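Local structure of iron-sulfur cluster assembly scaffold protein NifU (6A6F) at residues Glu8-Tyr13 against Ser65-Asn70; Cys37-Thr42 against Val121-Leu126. The protein probably serves the SUF system of iron-sulfur cluster assembly, as a zinc-binding member of the SufE/NifU-like family. All blocks are in the same frame, centred on the assembly; numbering follows the deposited sequence.

Overall arrangement
Helix 63-76 carries one side of contact 1 and also touches both segments of contact 2; the centres of the two contacts lie about 12 Å apart. Contact 1 sets the N-terminal helix 8-14 across it, while contact 2 joins the start of strand 39-48 to helix 118-135 and holds three of the four ligands of the zinc ion. The fourth, C62, immediately precedes helix 63-76, so the helix that receives contact 1 also starts at the metal site. Direct links tie the two contacts together: S68 OG lies 2.7 Å from F124 O, probably hydrogen-bonded, and T69 CG2 meets V41 CG2 at 4.1 Å. Both contacts lie within the NifU-like domain.

Contact 1 of 2, residues Glu8-Tyr13 against Ser65-Asn70; sequences EFIMDY and SQASTN
Y13 and A67 bury the most surface here, packing where helix 8-14 passes over helix 63-76. The methyl CB of A67 points at the other helix and sits 4.0 Å from Y13 CB. The same methyl lies 3.3 Å from the backbone I10 O and also meets the branch methyl I10 CG2, which the rotation of the I10 side chain turns onto it. With only a methyl at this point, the short segments approach to 8.0 Å between axes, crossing at 79°. This nearly perpendicular helix pair places the N-terminal helix of the NifU-like domain against the helix that follows the zinc ligand C62. One turn beyond A67, N70 adds the polar link: its ND2 donates to Y13 O over 2.9 Å, placed nearly in line with the carbonyl but with the bond bent at the hydrogen (133°) and Y13 O 32° out of the amide's own plane. A leucine in place of N70 would probably leave Y13 O without this donor near the end of its helix. N70 CB meanwhile lies at the edge of the tyrosine ring, 4.1 Å from Y13 CD1. Within its own helix, Y13 CD2 lies over one face of the F9 ring, toward its rim, and the Y13 hydroxyl reaches E74, farther along helix 63-76.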
loop_
_atom_site.group_PDB
_atom_site.type_symbol
_atom_site.label_atom_id
_atom_site.label_comp_id
_atom_site.label_asym_id
_atom_site.label_seq_id
_atom_site.Cartn_x
_atom_site.Cartn_y
_atom_site.Cartn_z
ATOM N N GLU A 8 -1.926 -14.333 -4.806
ATOM C CA GLU A 8 -0.489 -14.158 -4.863
ATOM C C GLU A 8 -0.118 -13.187 -5.987
ATOM O O GLU A 8 0.803 -12.379 -5.850
ATOM C CB GLU A 8 0.163 -15.534 -5.020
ATOM C CG GLU A 8 1.651 -15.607 -5.272
ATOM C CD GLU A 8 2.149 -17.064 -5.363
ATOM O OE1 GLU A 8 1.337 -18.026 -5.345
ATOM O OE2 GLU A 8 3.368 -17.253 -5.449
ATOM N N PHE A 9 -0.849 -13.278 -7.096
ATOM C CA PHE A 9 -0.627 -12.425 -8.254
ATOM C C PHE A 9 -0.781 -10.959 -7.857
ATOM O O PHE A 9 0.102 -10.177 -8.067
ATOM C CB PHE A 9 -1.615 -12.791 -9.377
ATOM C CG PHE A 9 -1.531 -11.891 -10.554
ATOM C CD1 PHE A 9 -0.657 -12.163 -11.576
ATOM C CD2 PHE A 9 -2.349 -10.772 -10.652
ATOM C CE1 PHE A 9 -0.574 -11.341 -12.682
ATOM C CE2 PHE A 9 -2.268 -9.944 -11.758
ATOM C CZ PHE A 9 -1.376 -10.238 -12.781
ATOM N N ILE A 10 -1.924 -10.624 -7.298
ATOM C CA ILE A 10 -2.213 -9.277 -6.786
ATOM C C ILE A 10 -1.150 -8.826 -5.781
ATOM O O ILE A 10 -0.609 -7.698 -5.889
ATOM C CB ILE A 10 -3.634 -9.200 -6.193
ATOM C CG1 ILE A 10 -4.658 -9.278 -7.328
ATOM C CG2 ILE A 10 -3.890 -7.883 -5.442
ATOM C CD1 ILE A 10 -6.051 -9.558 -6.899
ATOM N N MET A 11 -0.846 -9.665 -4.803
ATOM C CA MET A 11 0.155 -9.265 -3.795
ATOM C C MET A 11 1.544 -9.037 -4.343
ATOM O O MET A 11 2.184 -8.031 -3.968
ATOM C CB MET A 11 0.156 -10.174 -2.549
ATOM C CG MET A 11 -1.149 -10.093 -1.735
ATOM S SD MET A 11 -1.873 -8.450 -1.406
ATOM C CE MET A 11 -0.522 -7.813 -0.390
ATOM N N ASP A 12 2.006 -9.893 -5.252
ATOM C CA ASP A 12 3.243 -9.676 -5.917
ATOM C C ASP A 12 3.203 -8.343 -6.703
ATOM O O ASP A 12 4.118 -7.553 -6.559
ATOM C CB ASP A 12 3.552 -10.823 -6.919
ATOM C CG ASP A 12 4.006 -12.146 -6.215
ATOM O OD1 ASP A 12 4.258 -12.115 -4.999
ATOM O OD2 ASP A 12 4.153 -13.196 -6.888
ATOM N N TYR A 13 2.193 -8.129 -7.561
ATOM C CA TYR A 13 2.155 -6.911 -8.354
ATOM C C TYR A 13 1.970 -5.616 -7.545
ATOM O O TYR A 13 2.368 -4.568 -8.001
ATOM C CB TYR A 13 1.142 -7.009 -9.510
ATOM C CG TYR A 13 1.800 -7.614 -10.733
ATOM C CD1 TYR A 13 2.557 -6.817 -11.597
ATOM C CD2 TYR A 13 1.711 -8.984 -10.990
ATOM C CE1 TYR A 13 3.205 -7.357 -12.681
ATOM C CE2 TYR A 13 2.345 -9.550 -12.088
ATOM C CZ TYR A 13 3.077 -8.735 -12.934
ATOM O OH TYR A 13 3.706 -9.287 -14.015
ATOM N N SER A 65 -5.635 -1.600 -6.114
ATOM C CA SER A 65 -5.341 -0.437 -6.959
ATOM C C SER A 65 -3.868 -0.384 -7.419
ATOM O O SER A 65 -3.619 -0.080 -8.579
ATOM C CB SER A 65 -5.719 0.913 -6.296
ATOM O OG SER A 65 -4.862 1.166 -5.163
ATOM N N GLN A 66 -2.914 -0.698 -6.530
ATOM C CA GLN A 66 -1.486 -0.716 -6.860
ATOM C C GLN A 66 -1.127 -1.887 -7.795
ATOM O O GLN A 66 -0.388 -1.672 -8.781
ATOM C CB GLN A 66 -0.550 -0.717 -5.624
ATOM C CG GLN A 66 -0.657 0.513 -4.744
ATOM C CD GLN A 66 0.405 0.640 -3.622
ATOM O OE1 GLN A 66 0.498 1.691 -3.025
ATOM N NE2 GLN A 66 1.203 -0.405 -3.355
ATOM N N ALA A 67 -1.644 -3.091 -7.517
ATOM C CA ALA A 67 -1.486 -4.235 -8.417
ATOM C C ALA A 67 -2.035 -3.951 -9.815
ATOM O O ALA A 67 -1.355 -4.160 -10.804
ATOM C CB ALA A 67 -2.124 -5.490 -7.850
ATOM N N SER A 68 -3.236 -3.431 -9.864
ATOM C CA SER A 68 -3.869 -3.066 -11.128
ATOM C C SER A 68 -3.059 -2.029 -11.909
ATOM O O SER A 68 -2.832 -2.218 -13.079
ATOM C CB SER A 68 -5.278 -2.565 -10.935
ATOM O OG SER A 68 -5.927 -2.352 -12.199
ATOM N N THR A 69 -2.600 -0.970 -11.244
ATOM C CA THR A 69 -1.715 0.028 -11.856
ATOM C C THR A 69 -0.451 -0.565 -12.496
ATOM O O THR A 69 -0.108 -0.235 -13.635
ATOM C CB THR A 69 -1.281 1.110 -10.828
ATOM O OG1 THR A 69 -2.452 1.710 -10.233
ATOM C CG2 THR A 69 -0.473 2.206 -11.524
ATOM N N ASN A 70 0.223 -1.447 -11.777
ATOM C CA ASN A 70 1.410 -2.003 -12.257
ATOM C C ASN A 70 1.154 -2.963 -13.429
ATOM O O ASN A 70 1.955 -3.010 -14.345
ATOM C CB ASN A 70 2.156 -2.722 -11.125
ATOM C CG ASN A 70 2.925 -1.759 -10.241
ATOM O OD1 ASN A 70 3.668 -0.943 -10.748
ATOM N ND2 ASN A 70 2.749 -1.851 -8.917
#

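Contact 2 of 2, residues Cys37-Thr42 against Val121-Leu126; sequences CGDEVT and VKCFLL. With ZN (zinc ion), chain G.
C37, D39 and C123 converge on one zinc ion from the two segments. C37 brings its SG to 2.4 Å from the zinc by placing it anti to the backbone N (chi1 -177°), which extends the sulfur from the loop toward the helix. D39 enters through one carboxylate oxygen: OD2 binds at 2.0 Å, whereas OD1 stays 2.9 Å from the metal, so the coordination is essentially monodentate. C123 supplies SG at 2.3 Å from the zinc, reaching it from the helix. Around the metal, D39 OD2 and C123 SG come within 3.4 Å of each other. C62 completes the four-ligand site, and N34 ND2 donates a hydrogen bond to D39 OD2, a second-shell contact that would help fix the carboxylate. The three-cysteine, one-aspartate set matches the zinc site of SufU-type proteins in this family. A G1 beta bulge, with G38 and D39 both facing N34, leads into strand 39-48; the positive phi of G38 suits glycine, since a side chain would press on the preceding carbonyl O.

Farther from the zinc the contact becomes apolar. L126, with CG anti to its backbone N (chi1 175°), reaches from the helix to the strand and lays CD2 against D39 CB at 3.6 Å, over the aliphatic part of the metal ligand. Its CG meets V41 CG1 at 3.9 Å, the side chains of L126 and V41 running antiparallel alongside one another. While V41 CG1 faces L126 in this way, CG2 is turned to T69 of helix 63-76.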
loop_
_atom_site.group_PDB
_atom_site.type_symbol
_atom_site.label_atom_id
_atom_site.label_comp_id
_atom_site.label_asym_id
_atom_site.label_seq_id
_atom_site.Cartn_x
_atom_site.Cartn_y
_atom_site.Cartn_z
ATOM N N CYS A 37 -12.304 4.345 -0.985
ATOM C CA CYS A 37 -11.237 3.524 -0.393
ATOM C C CYS A 37 -10.036 4.338 0.136
ATOM O O CYS A 37 -9.402 3.928 1.111
ATOM C CB CYS A 37 -10.729 2.424 -1.399
ATOM S SG CYS A 37 -9.459 1.286 -0.757
ATOM N N GLY A 38 -9.717 5.467 -0.512
ATOM C CA GLY A 38 -8.534 6.269 -0.180
ATOM C C GLY A 38 -7.350 6.100 -1.153
ATOM O O GLY A 38 -6.205 6.459 -0.823
ATOM N N ASP A 39 -7.628 5.579 -2.349
ATOM C CA ASP A 39 -6.597 5.301 -3.361
ATOM C C ASP A 39 -6.306 6.551 -4.188
ATOM O O ASP A 39 -7.231 7.277 -4.563
ATOM C CB ASP A 39 -7.051 4.175 -4.303
ATOM C CG ASP A 39 -7.402 2.914 -3.567
ATOM O OD1 ASP A 39 -6.675 2.568 -2.622
ATOM O OD2 ASP A 39 -8.378 2.265 -3.956
ATOM N N GLU A 40 -5.026 6.796 -4.444
ATOM C CA GLU A 40 -4.587 7.932 -5.291
ATOM C C GLU A 40 -3.596 7.421 -6.296
ATOM O O GLU A 40 -2.763 6.626 -5.954
ATOM C CB GLU A 40 -3.887 8.992 -4.473
ATOM C CG GLU A 40 -4.866 9.751 -3.579
ATOM C CD GLU A 40 -4.176 10.823 -2.744
ATOM O OE1 GLU A 40 -4.912 11.559 -2.051
ATOM O OE2 GLU A 40 -2.911 10.938 -2.802
ATOM N N VAL A 41 -3.697 7.875 -7.524
ATOM C CA VAL A 41 -2.663 7.580 -8.494
ATOM C C VAL A 41 -2.405 8.791 -9.407
ATOM O O VAL A 41 -3.355 9.446 -9.845
ATOM C CB VAL A 41 -3.036 6.343 -9.304
ATOM C CG1 VAL A 41 -4.223 6.602 -10.231
ATOM C CG2 VAL A 41 -1.837 5.845 -10.096
ATOM N N THR A 42 -1.134 9.089 -9.653
ATOM C CA THR A 42 -0.756 10.066 -10.679
ATOM C C THR A 42 0.020 9.334 -11.749
ATOM O O THR A 42 1.030 8.713 -11.458
ATOM C CB THR A 42 0.126 11.165 -10.093
ATOM O OG1 THR A 42 -0.651 11.849 -9.129
ATOM C CG2 THR A 42 0.583 12.181 -11.159
ATOM N N VAL A 121 -14.094 -3.094 -7.144
ATOM C CA VAL A 121 -14.115 -2.822 -8.550
ATOM C C VAL A 121 -13.588 -1.431 -8.865
ATOM O O VAL A 121 -12.934 -1.223 -9.873
ATOM C CB VAL A 121 -15.543 -2.980 -9.117
ATOM C CG1 VAL A 121 -15.652 -2.395 -10.520
ATOM C CG2 VAL A 121 -15.908 -4.447 -9.165
ATOM N N LYS A 122 -13.861 -0.477 -8.001
ATOM C CA LYS A 122 -13.340 0.866 -8.164
ATOM C C LYS A 122 -11.833 0.983 -7.992
ATOM O O LYS A 122 -11.241 1.847 -8.603
ATOM C CB LYS A 122 -14.002 1.812 -7.165
ATOM C CG LYS A 122 -15.372 2.270 -7.638
ATOM C CD LYS A 122 -16.511 1.559 -6.931
ATOM C CE LYS A 122 -17.575 2.571 -6.521
ATOM N NZ LYS A 122 -16.871 3.550 -5.664
ATOM N N CYS A 123 -11.262 0.151 -7.119
ATOM C CA CYS A 123 -9.838 0.038 -6.903
ATOM C C CYS A 123 -9.141 -0.509 -8.157
ATOM O O CYS A 123 -8.191 0.071 -8.624
ATOM C CB CYS A 123 -9.537 -0.843 -5.674
ATOM S SG CYS A 123 -10.491 -0.375 -4.183
ATOM N N PHE A 124 -9.638 -1.624 -8.689
ATOM C CA PHE A 124 -9.173 -2.135 -9.941
ATOM C C PHE A 124 -9.234 -1.128 -11.093
ATOM O O PHE A 124 -8.279 -1.012 -11.893
ATOM C CB PHE A 124 -9.996 -3.334 -10.374
ATOM C CG PHE A 124 -9.638 -3.817 -11.726
ATOM C CD1 PHE A 124 -8.409 -4.400 -11.961
ATOM C CD2 PHE A 124 -10.500 -3.656 -12.781
ATOM C CE1 PHE A 124 -8.061 -4.862 -13.237
ATOM C CE2 PHE A 124 -10.158 -4.084 -14.059
ATOM C CZ PHE A 124 -8.932 -4.690 -14.289
ATOM N N LEU A 125 -10.357 -0.432 -11.204
ATOM C CA LEU A 125 -10.583 0.470 -12.308
ATOM C C LEU A 125 -9.905 1.817 -12.210
ATOM O O LEU A 125 -9.817 2.493 -13.227
ATOM C CB LEU A 125 -12.074 0.689 -12.565
ATOM C CG LEU A 125 -12.783 -0.482 -13.244
ATOM C CD1 LEU A 125 -14.258 -0.144 -13.355
ATOM C CD2 LEU A 125 -12.196 -0.799 -14.613
ATOM N N LEU A 126 -9.444 2.217 -11.022
ATOM C CA LEU A 126 -8.868 3.528 -10.844
ATOM C C LEU A 126 -7.750 3.859 -11.882
ATOM O O LEU A 126 -7.850 4.856 -12.589
ATOM C CB LEU A 126 -8.340 3.711 -9.410
ATOM C CG LEU A 126 -7.594 5.036 -9.175
ATOM C CD1 LEU A 126 -8.538 6.192 -9.441
ATOM C CD2 LEU A 126 -7.026 5.113 -7.783
HETATM ZN ZN ZN G . -8.722 0.516 -2.944
#